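Local coordinates for type 2A phosphatase-associated protein 42 (Saccharomyces cerevisiae, PDB 2V0P) that inhibits the PP2A-like phosphatase SIT4, associates with it and with PP2A catalytic subunits, and acts in TOR signalling in response to the available nitrogen source, at residues 76-81 / 209-214; 178-183 / 201-206. All coordinates share one frame; numbering follows the deposited sequence.

Contact 1: residues 76-81 / 209-214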
ATOM      1  N   ASP A  76     -25.542  -8.159   5.615  1.00 36.94           N
ATOM      2  CA  ASP A  76     -24.603  -7.464   4.753  1.00 35.98           C
ATOM      3  C   ASP A  76     -23.149  -7.553   5.233  1.00 38.29           C
ATOM      4  O   ASP A  76     -22.237  -7.540   4.380  1.00 38.22           O
ATOM      5  CB  ASP A  76     -25.009  -6.040   4.577  1.00 38.63           C
ATOM      6  CG  ASP A  76     -26.326  -5.905   3.881  1.00 39.40           C
ATOM      7  OD1 ASP A  76     -26.472  -6.533   2.819  1.00 46.28           O
ATOM      8  OD2 ASP A  76     -27.195  -5.174   4.414  1.00 42.40           O
ATOM      9  N   TYR A  77     -22.917  -7.629   6.565  1.00 35.46           N
ATOM     10  CA  TYR A  77     -21.604  -7.789   7.071  1.00 34.99           C
ATOM     11  C   TYR A  77     -21.011  -9.118   6.532  1.00 36.08           C
ATOM     12  O   TYR A  77     -19.884  -9.139   6.040  1.00 32.07           O
ATOM     13  CB  TYR A  77     -21.535  -7.757   8.588  1.00 35.45           C
ATOM     14  CG  TYR A  77     -20.234  -8.140   9.241  1.00 32.04           C
ATOM     15  CD1 TYR A  77     -19.075  -7.282   9.210  1.00 32.74           C
ATOM     16  CD2 TYR A  77     -20.118  -9.337   9.933  1.00 29.90           C
ATOM     17  CE1 TYR A  77     -17.908  -7.667   9.839  1.00 27.34           C
ATOM     18  CE2 TYR A  77     -18.961  -9.665  10.553  1.00 36.11           C
ATOM     19  CZ  TYR A  77     -17.842  -8.783  10.476  1.00 30.93           C
ATOM     20  OH  TYR A  77     -16.726  -9.127  11.082  1.00 30.86           O
ATOM     21  N   TYR A  78     -21.799 -10.193   6.632  1.00 33.77           N
ATOM     22  CA  TYR A  78     -21.341 -11.479   6.281  1.00 33.30           C
ATOM     23  C   TYR A  78     -21.138 -11.559   4.709  1.00 35.07           C
ATOM     24  O   TYR A  78     -20.262 -12.229   4.263  1.00 33.82           O
ATOM     25  CB  TYR A  78     -22.315 -12.552   6.832  1.00 36.46           C
ATOM     26  CG  TYR A  78     -21.976 -12.911   8.252  1.00 33.27           C
ATOM     27  CD1 TYR A  78     -22.720 -12.454   9.300  1.00 35.94           C
ATOM     28  CD2 TYR A  78     -20.834 -13.649   8.532  1.00 36.57           C
ATOM     29  CE1 TYR A  78     -22.399 -12.762  10.571  1.00 38.60           C
ATOM     30  CE2 TYR A  78     -20.476 -13.946   9.824  1.00 41.26           C
ATOM     31  CZ  TYR A  78     -21.277 -13.498  10.838  1.00 40.31           C
ATOM     32  OH  TYR A  78     -20.962 -13.801  12.133  1.00 42.22           O
ATOM     33  N   LEU A  79     -21.971 -10.890   3.942  1.00 35.24           N
ATOM     34  CA  LEU A  79     -21.808 -10.803   2.516  1.00 37.25           C
ATOM     35  C   LEU A  79     -20.465 -10.085   2.223  1.00 36.95           C
ATOM     36  O   LEU A  79     -19.707 -10.543   1.411  1.00 38.16           O
ATOM     37  CB  LEU A  79     -22.992 -10.121   1.838  1.00 36.05           C
ATOM     38  CG  LEU A  79     -24.360 -10.847   1.604  1.00 33.39           C
ATOM     39  CD1 LEU A  79     -25.256  -9.879   1.010  1.00 33.56           C
ATOM     40  CD2 LEU A  79     -24.267 -12.042   0.722  1.00 33.48           C
ATOM     41  N   GLY A  80     -20.200  -8.988   2.923  1.00 36.92           N
ATOM     42  CA  GLY A  80     -18.882  -8.323   2.872  1.00 35.59           C
ATOM     43  C   GLY A  80     -17.705  -9.242   3.028  1.00 31.92           C
ATOM     44  O   GLY A  80     -16.806  -9.242   2.197  1.00 35.30           O
ATOM     45  N   LEU A  81     -17.723 -10.021   4.073  1.00 31.83           N
ATOM     46  CA  LEU A  81     -16.695 -10.944   4.401  1.00 34.54           C
ATOM     47  C   LEU A  81     -16.544 -12.083   3.336  1.00 34.22           C
ATOM     48  O   LEU A  81     -15.426 -12.470   2.957  1.00 35.12           O
ATOM     49  CB  LEU A  81     -16.954 -11.533   5.746  1.00 33.75           C
ATOM     50  CG  LEU A  81     -16.855 -10.691   6.995  1.00 35.66           C
ATOM     51  CD1 LEU A  81     -17.222 -11.572   8.128  1.00 38.28           C
ATOM     52  CD2 LEU A  81     -15.420 -10.134   7.139  1.00 36.24           C
ATOM     53  N   HIS A 209     -21.999  -4.456  17.320  1.00 36.01           N
ATOM     54  CA  HIS A 209     -21.069  -3.404  17.665  1.00 34.64           C
ATOM     55  C   HIS A 209     -19.644  -3.803  17.190  1.00 32.22           C
ATOM     56  O   HIS A 209     -19.015  -3.009  16.588  1.00 34.73           O
ATOM     57  CB  HIS A 209     -21.115  -3.141  19.173  1.00 35.99           C
ATOM     58  CG  HIS A 209     -20.539  -1.822  19.568  1.00 39.05           C
ATOM     59  ND1 HIS A 209     -20.831  -1.210  20.771  1.00 39.69           N
ATOM     60  CD2 HIS A 209     -19.738  -0.968  18.894  1.00 35.67           C
ATOM     61  CE1 HIS A 209     -20.181  -0.062  20.835  1.00 41.63           C
ATOM     62  NE2 HIS A 209     -19.523   0.108  19.707  1.00 36.34           N
ATOM     63  N   HIS A 210     -19.234  -5.041  17.421  1.00 30.84           N
ATOM     64  CA  HIS A 210     -17.901  -5.515  17.172  1.00 33.34           C
ATOM     65  C   HIS A 210     -17.788  -5.567  15.657  1.00 33.18           C
ATOM     66  O   HIS A 210     -16.828  -5.085  15.123  1.00 33.56           O
ATOM     67  CB  HIS A 210     -17.686  -6.866  17.829  1.00 32.31           C
ATOM     68  CG  HIS A 210     -16.544  -7.634  17.287  1.00 36.03           C
ATOM     69  ND1 HIS A 210     -16.704  -8.819  16.601  1.00 45.51           N
ATOM     70  CD2 HIS A 210     -15.218  -7.370  17.272  1.00 40.91           C
ATOM     71  CE1 HIS A 210     -15.524  -9.255  16.196  1.00 43.65           C
ATOM     72  NE2 HIS A 210     -14.607  -8.394  16.593  1.00 44.22           N
ATOM     73  N   PHE A 211     -18.843  -6.080  14.999  1.00 32.51           N
ATOM     74  CA  PHE A 211     -18.896  -6.092  13.537  1.00 34.36           C
ATOM     75  C   PHE A 211     -18.680  -4.731  12.852  1.00 34.37           C
ATOM     76  O   PHE A 211     -17.935  -4.644  11.862  1.00 36.68           O
ATOM     77  CB  PHE A 211     -20.158  -6.789  13.054  1.00 33.44           C
ATOM     78  CG  PHE A 211     -20.256  -8.206  13.462  1.00 31.14           C
ATOM     79  CD1 PHE A 211     -19.183  -8.907  13.900  1.00 33.54           C
ATOM     80  CD2 PHE A 211     -21.500  -8.882  13.316  1.00 35.19           C
ATOM     81  CE1 PHE A 211     -19.295 -10.284  14.243  1.00 39.17           C
ATOM     82  CE2 PHE A 211     -21.627 -10.206  13.639  1.00 32.77           C
ATOM     83  CZ  PHE A 211     -20.542 -10.923  14.112  1.00 37.71           C
ATOM     84  N   SER A 212     -19.299  -3.681  13.367  1.00 33.94           N
ATOM     85  CA  SER A 212     -19.168  -2.378  12.803  1.00 33.82           C
ATOM     86  C   SER A 212     -17.712  -1.869  12.920  1.00 34.45           C
ATOM     87  O   SER A 212     -17.219  -1.256  11.988  1.00 37.30           O
ATOM     88  CB  SER A 212     -20.154  -1.392  13.448  1.00 34.81           C
ATOM     89  OG  SER A 212     -19.668  -0.992  14.692  1.00 33.97           O
ATOM     90  N   LEU A 213     -17.038  -2.168  14.018  1.00 31.99           N
ATOM     91  CA  LEU A 213     -15.656  -1.791  14.166  1.00 35.30           C
ATOM     92  C   LEU A 213     -14.777  -2.652  13.193  1.00 34.91           C
ATOM     93  O   LEU A 213     -14.024  -2.081  12.478  1.00 36.83           O
ATOM     94  CB  LEU A 213     -15.223  -1.872  15.606  1.00 33.45           C
ATOM     95  CG  LEU A 213     -15.935  -0.758  16.425  1.00 34.62           C
ATOM     96  CD1 LEU A 213     -16.022  -1.197  17.826  1.00 34.36           C
ATOM     97  CD2 LEU A 213     -15.155   0.577  16.355  1.00 37.46           C
ATOM     98  N   ASP A 214     -14.936  -3.974  13.182  1.00 33.97           N
ATOM     99  CA  ASP A 214     -14.236  -4.863  12.294  1.00 37.59           C
ATOM    100  C   ASP A 214     -14.355  -4.381  10.873  1.00 35.66           C
ATOM    101  O   ASP A 214     -13.384  -4.374  10.175  1.00 41.64           O
ATOM    102  CB  ASP A 214     -14.824  -6.300  12.364  1.00 38.74           C
ATOM    103  CG  ASP A 214     -13.951  -7.336  11.608  1.00 40.92           C
ATOM    104  OD1 ASP A 214     -12.718  -7.368  11.870  1.00 46.92           O
ATOM    105  OD2 ASP A 214     -14.487  -8.109  10.780  1.00 41.86           O
TER
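Tyr-77 and Phe-211 stand nearest one another across two helical segments, their CA atoms 7.2 Å apart. The segment axes run in broadly the same direction, at 38° to each other, and come no closer than 11.1 Å, a wide spacing that leaves room for aromatic rings between them. The contact joins helices 75-83 and 199-231 in the interior of the N-terminal TPR-like domain. With CG of Tyr-77 anti to its backbone N (chi1 170°), the phenol reaches straight across to the other helix. There it forms an offset stack with Phe-211: the centroids lie 4.3 Å apart and the planes are only 14° from parallel. The closest atoms are Tyr-77 CE2 and Phe-211 CD1, at 3.4 Å, while CB of Phe-211 sits almost exactly above the centre of the tyrosine ring in a CH-pi contact. CG of Leu-81 lies over the opposite face, toward the rim. Tyr-78 meets Phe-211 from a different direction, bringing Tyr-78 OH to 3.5 Å from Phe-211 CZ and completing an aromatic cluster. Phe-111 and Phe-114 of helix 93-120 also touch the Tyr-77 side chain. A tyrosine suits this place because its flat body fills apolar space while its end stays polar: Tyr-77 OH donates a very short hydrogen bond, 2.5 Å, to Asp-214 OD2, which approaches the ring edge in its plane. That carboxylate oxygen is also bound by Asn-218 ND2, so two donors grip it. The buried hydroxyl is thereby satisfied, the stack and the bond together should restrict rotation of the ring, and the two donors probably stabilise Asp-214 as the carboxylate.

Contact 2: residues 178-183 / 201-206. With ZN (zinc ion), chain C.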
ATOM      1  N   THR A 178     -13.539  -7.270  23.910  1.00 38.61           N
ATOM      2  CA  THR A 178     -13.505  -7.794  25.256  1.00 39.81           C
ATOM      3  C   THR A 178     -14.905  -7.839  25.855  1.00 38.02           C
ATOM      4  O   THR A 178     -15.252  -8.828  26.465  1.00 39.16           O
ATOM      5  CB  THR A 178     -12.552  -6.987  26.176  1.00 39.84           C
ATOM      6  OG1 THR A 178     -11.267  -6.919  25.554  1.00 44.33           O
ATOM      7  CG2 THR A 178     -12.398  -7.645  27.521  1.00 41.86           C
ATOM      8  N   LYS A 179     -15.694  -6.787  25.684  1.00 37.07           N
ATOM      9  CA  LYS A 179     -17.076  -6.797  26.163  1.00 38.40           C
ATOM     10  C   LYS A 179     -17.881  -7.939  25.508  1.00 37.22           C
ATOM     11  O   LYS A 179     -18.601  -8.673  26.193  1.00 37.84           O
ATOM     12  CB  LYS A 179     -17.757  -5.442  25.972  1.00 38.86           C
ATOM     13  CG  LYS A 179     -17.366  -4.412  27.014  1.00 43.88           C
ATOM     14  CD  LYS A 179     -17.592  -2.969  26.525  1.00 48.47           C
ATOM     15  CE  LYS A 179     -19.073  -2.568  26.518  1.00 51.04           C
ATOM     16  NZ  LYS A 179     -19.287  -1.126  26.146  1.00 51.43           N
ATOM     17  N   LEU A 180     -17.706  -8.118  24.213  1.00 36.21           N
ATOM     18  CA  LEU A 180     -18.334  -9.242  23.485  1.00 36.25           C
ATOM     19  C   LEU A 180     -17.877 -10.610  23.996  1.00 37.22           C
ATOM     20  O   LEU A 180     -18.675 -11.521  24.229  1.00 37.00           O
ATOM     21  CB  LEU A 180     -18.066  -9.097  21.991  1.00 36.75           C
ATOM     22  CG  LEU A 180     -18.526 -10.232  21.066  1.00 34.83           C
ATOM     23  CD1 LEU A 180     -19.992 -10.548  21.303  1.00 38.14           C
ATOM     24  CD2 LEU A 180     -18.300  -9.864  19.672  1.00 36.15           C
ATOM     25  N   HIS A 181     -16.575 -10.736  24.197  1.00 38.54           N
ATOM     26  CA  HIS A 181     -15.985 -11.930  24.754  1.00 39.69           C
ATOM     27  C   HIS A 181     -16.599 -12.281  26.120  1.00 39.52           C
ATOM     28  O   HIS A 181     -17.088 -13.399  26.292  1.00 39.92           O
ATOM     29  CB  HIS A 181     -14.455 -11.735  24.836  1.00 40.68           C
ATOM     30  CG  HIS A 181     -13.682 -12.983  25.114  1.00 42.21           C
ATOM     31  ND1 HIS A 181     -14.019 -14.209  24.581  1.00 46.03           N
ATOM     32  CD2 HIS A 181     -12.572 -13.191  25.858  1.00 44.69           C
ATOM     33  CE1 HIS A 181     -13.162 -15.121  25.000  1.00 42.49           C
ATOM     34  NE2 HIS A 181     -12.269 -14.528  25.767  1.00 45.41           N
ATOM     35  N   CYS A 182     -16.592 -11.355  27.082  1.00 40.44           N
ATOM     36  CA  CYS A 182     -17.117 -11.680  28.436  1.00 39.97           C
ATOM     37  C   CYS A 182     -18.638 -12.075  28.340  1.00 39.81           C
ATOM     38  O   CYS A 182     -19.076 -13.000  29.018  1.00 40.97           O
ATOM     39  CB  CYS A 182     -16.728 -10.626  29.548  1.00 40.38           C
ATOM     40  SG  CYS A 182     -15.428 -11.048  31.020  1.00 43.67           S
ATOM     41  N   LEU A 183     -19.399 -11.421  27.468  1.00 38.49           N
ATOM     42  CA  LEU A 183     -20.814 -11.783  27.170  1.00 38.49           C
ATOM     43  C   LEU A 183     -21.007 -13.192  26.633  1.00 38.14           C
ATOM     44  O   LEU A 183     -21.750 -13.969  27.227  1.00 38.02           O
ATOM     45  CB  LEU A 183     -21.483 -10.770  26.268  1.00 36.80           C
ATOM     46  CG  LEU A 183     -21.956  -9.477  26.914  1.00 36.69           C
ATOM     47  CD1 LEU A 183     -22.271  -8.427  25.878  1.00 37.29           C
ATOM     48  CD2 LEU A 183     -23.126  -9.685  27.847  1.00 41.28           C
ATOM     49  N   ARG A 201     -30.065 -10.694  24.150  1.00 31.07           N
ATOM     50  CA  ARG A 201     -30.282  -9.464  23.427  1.00 31.83           C
ATOM     51  C   ARG A 201     -29.063  -8.544  23.482  1.00 31.84           C
ATOM     52  O   ARG A 201     -28.772  -7.878  22.520  1.00 30.54           O
ATOM     53  CB  ARG A 201     -31.480  -8.714  23.985  1.00 30.37           C
ATOM     54  CG  ARG A 201     -31.836  -7.489  23.200  1.00 31.29           C
ATOM     55  CD  ARG A 201     -33.270  -7.045  23.477  1.00 31.21           C
ATOM     56  NE  ARG A 201     -33.629  -6.028  22.512  1.00 33.71           N
ATOM     57  CZ  ARG A 201     -34.375  -6.233  21.428  1.00 35.75           C
ATOM     58  NH1 ARG A 201     -34.916  -7.448  21.173  1.00 33.67           N
ATOM     59  NH2 ARG A 201     -34.593  -5.205  20.608  1.00 33.39           N
ATOM     60  N   GLU A 202     -28.430  -8.489  24.666  1.00 32.48           N
ATOM     61  CA  GLU A 202     -27.231  -7.704  24.865  0.50 33.05           C
ATOM     62  C   GLU A 202     -26.076  -8.264  24.026  1.00 32.51           C
ATOM     63  O   GLU A 202     -25.392  -7.529  23.379  1.00 31.60           O
ATOM     64  CB  GLU A 202     -26.874  -7.684  26.346  0.50 33.07           C
ATOM     65  CG  GLU A 202     -25.550  -7.014  26.672  0.50 34.88           C
ATOM     66  CD  GLU A 202     -25.297  -6.920  28.165  0.50 34.55           C
ATOM     67  OE1 GLU A 202     -25.665  -7.867  28.894  0.50 37.41           O
ATOM     68  OE2 GLU A 202     -24.722  -5.904  28.614  0.50 37.71           O
ATOM     69  N   LEU A 203     -25.896  -9.576  24.057  1.00 32.23           N
ATOM     70  CA  LEU A 203     -24.911 -10.239  23.235  1.00 34.13           C
ATOM     71  C   LEU A 203     -25.048  -9.937  21.723  1.00 33.63           C
ATOM     72  O   LEU A 203     -24.054  -9.661  21.042  1.00 34.57           O
ATOM     73  CB  LEU A 203     -24.919 -11.732  23.546  1.00 34.09           C
ATOM     74  CG  LEU A 203     -24.130 -12.729  22.717  1.00 36.28           C
ATOM     75  CD1 LEU A 203     -22.668 -12.318  22.712  1.00 40.89           C
ATOM     76  CD2 LEU A 203     -24.302 -14.144  23.269  1.00 36.97           C
ATOM     77  N   TYR A 204     -26.267 -10.014  21.201  1.00 32.28           N
ATOM     78  CA  TYR A 204     -26.528  -9.775  19.829  1.00 34.20           C
ATOM     79  C   TYR A 204     -26.209  -8.364  19.387  1.00 32.26           C
ATOM     80  O   TYR A 204     -25.642  -8.179  18.324  1.00 35.96           O
ATOM     81  CB  TYR A 204     -27.971 -10.157  19.463  1.00 35.30           C
ATOM     82  CG  TYR A 204     -28.242 -11.626  19.597  1.00 38.48           C
ATOM     83  CD1 TYR A 204     -27.202 -12.551  19.658  1.00 43.10           C
ATOM     84  CD2 TYR A 204     -29.543 -12.106  19.600  1.00 39.49           C
ATOM     85  CE1 TYR A 204     -27.458 -13.930  19.764  1.00 45.40           C
ATOM     86  CE2 TYR A 204     -29.807 -13.462  19.713  1.00 43.24           C
ATOM     87  CZ  TYR A 204     -28.768 -14.371  19.772  1.00 44.57           C
ATOM     88  OH  TYR A 204     -29.060 -15.730  19.859  1.00 45.40           O
ATOM     89  N   LEU A 205     -26.582  -7.404  20.189  1.00 30.34           N
ATOM     90  CA  LEU A 205     -26.262  -6.010  20.001  1.00 32.15           C
ATOM     91  C   LEU A 205     -24.764  -5.759  20.083  1.00 31.73           C
ATOM     92  O   LEU A 205     -24.302  -4.992  19.315  1.00 30.70           O
ATOM     93  CB  LEU A 205     -26.975  -5.106  20.969  1.00 32.89           C
ATOM     94  CG  LEU A 205     -28.502  -5.088  20.742  1.00 30.48           C
ATOM     95  CD1 LEU A 205     -29.165  -4.498  21.924  1.00 34.51           C
ATOM     96  CD2 LEU A 205     -28.844  -4.325  19.477  1.00 31.46           C
HETATM   97  N   MSE A 206     -24.087  -6.342  21.068  1.00 32.46           N
HETATM   98  CA  MSE A 206     -22.624  -6.206  21.222  1.00 35.45           C
HETATM   99  C   MSE A 206     -21.929  -6.853  20.030  1.00 35.74           C
HETATM  100  O   MSE A 206     -20.850  -6.419  19.596  1.00 37.20           O
HETATM  101  CB  MSE A 206     -22.130  -6.831  22.538  1.00 34.55           C
HETATM  102  CG  MSE A 206     -20.659  -6.494  22.896  1.00 40.28           C
HETATM  103 SE   MSE A 206     -20.437  -4.564  23.160  1.00 44.89          SE
HETATM  104  CE  MSE A 206     -21.499  -4.323  24.787  1.00 45.20           C
TER
HETATM  105 ZN    ZN C1235     -14.282 -11.865  30.838  1.00 81.66          ZN
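Met-206 turns toward Leu-180 with its CG anti to the backbone N (chi1 -169°), then bends at both following torsions, which lays the chain over the 178-183 segment. It is modelled as selenomethionine, with selenium in place of sulfur. Met-206 CG rests 3.8 Å from CB of Leu-180, and its terminal CE meets CE of Lys-179 at 3.5 Å, tighter than usual for two carbons. The lysine contributes its aliphatic chain at the exposed margin. CD1 of Leu-180 and CD1 of Leu-203 meet at 3.5 Å, the two side chains crossing at about a right angle. Leu-183 has its CG anti to the carbonyl carbon instead, which directs CD1 onto CB of Met-206 at 3.7 Å; both its methyls also pack along CG and CD of Glu-202 at the rim. Branched leucines suit the apolar middle, and flexible methionine follows the surface between them. The segments run roughly antiparallel, with 149° between their directions and axes 9.5 Å apart. They belong to helices 156-186 and 199-231, consecutive members of the TPR-like helical domain, whose connection is largely unmodelled. Leu-187 and Glu-184 extend the packing on Leu-203, Ile-176 adds to that on Met-206, and Arg-201 hydrogen-bonds to Thr-67 and Val-65, preceding helix 75-83.

Overall arrangement
Helix 199-231 serves both contacts: its earlier part pairs with helix 156-186 in contact 2, and the next turns meet helix 75-83 in contact 1. The two centres are about 15 Å apart, and they join directly where CB of His-210 packs on CD2 of Leu-180 at 3.6 Å. Contact 1 lies in the interior, its centre about 4 Å from that of the chain; contact 2 is peripheral, about 18 Å out. In sequence, the short-range hairpin of contact 2 is nested within the long loop that contact 1 closes. A zinc ion is modelled beside Cys-182, on the outer side of contact 2, but its very short separation from SG makes the bond doubtful.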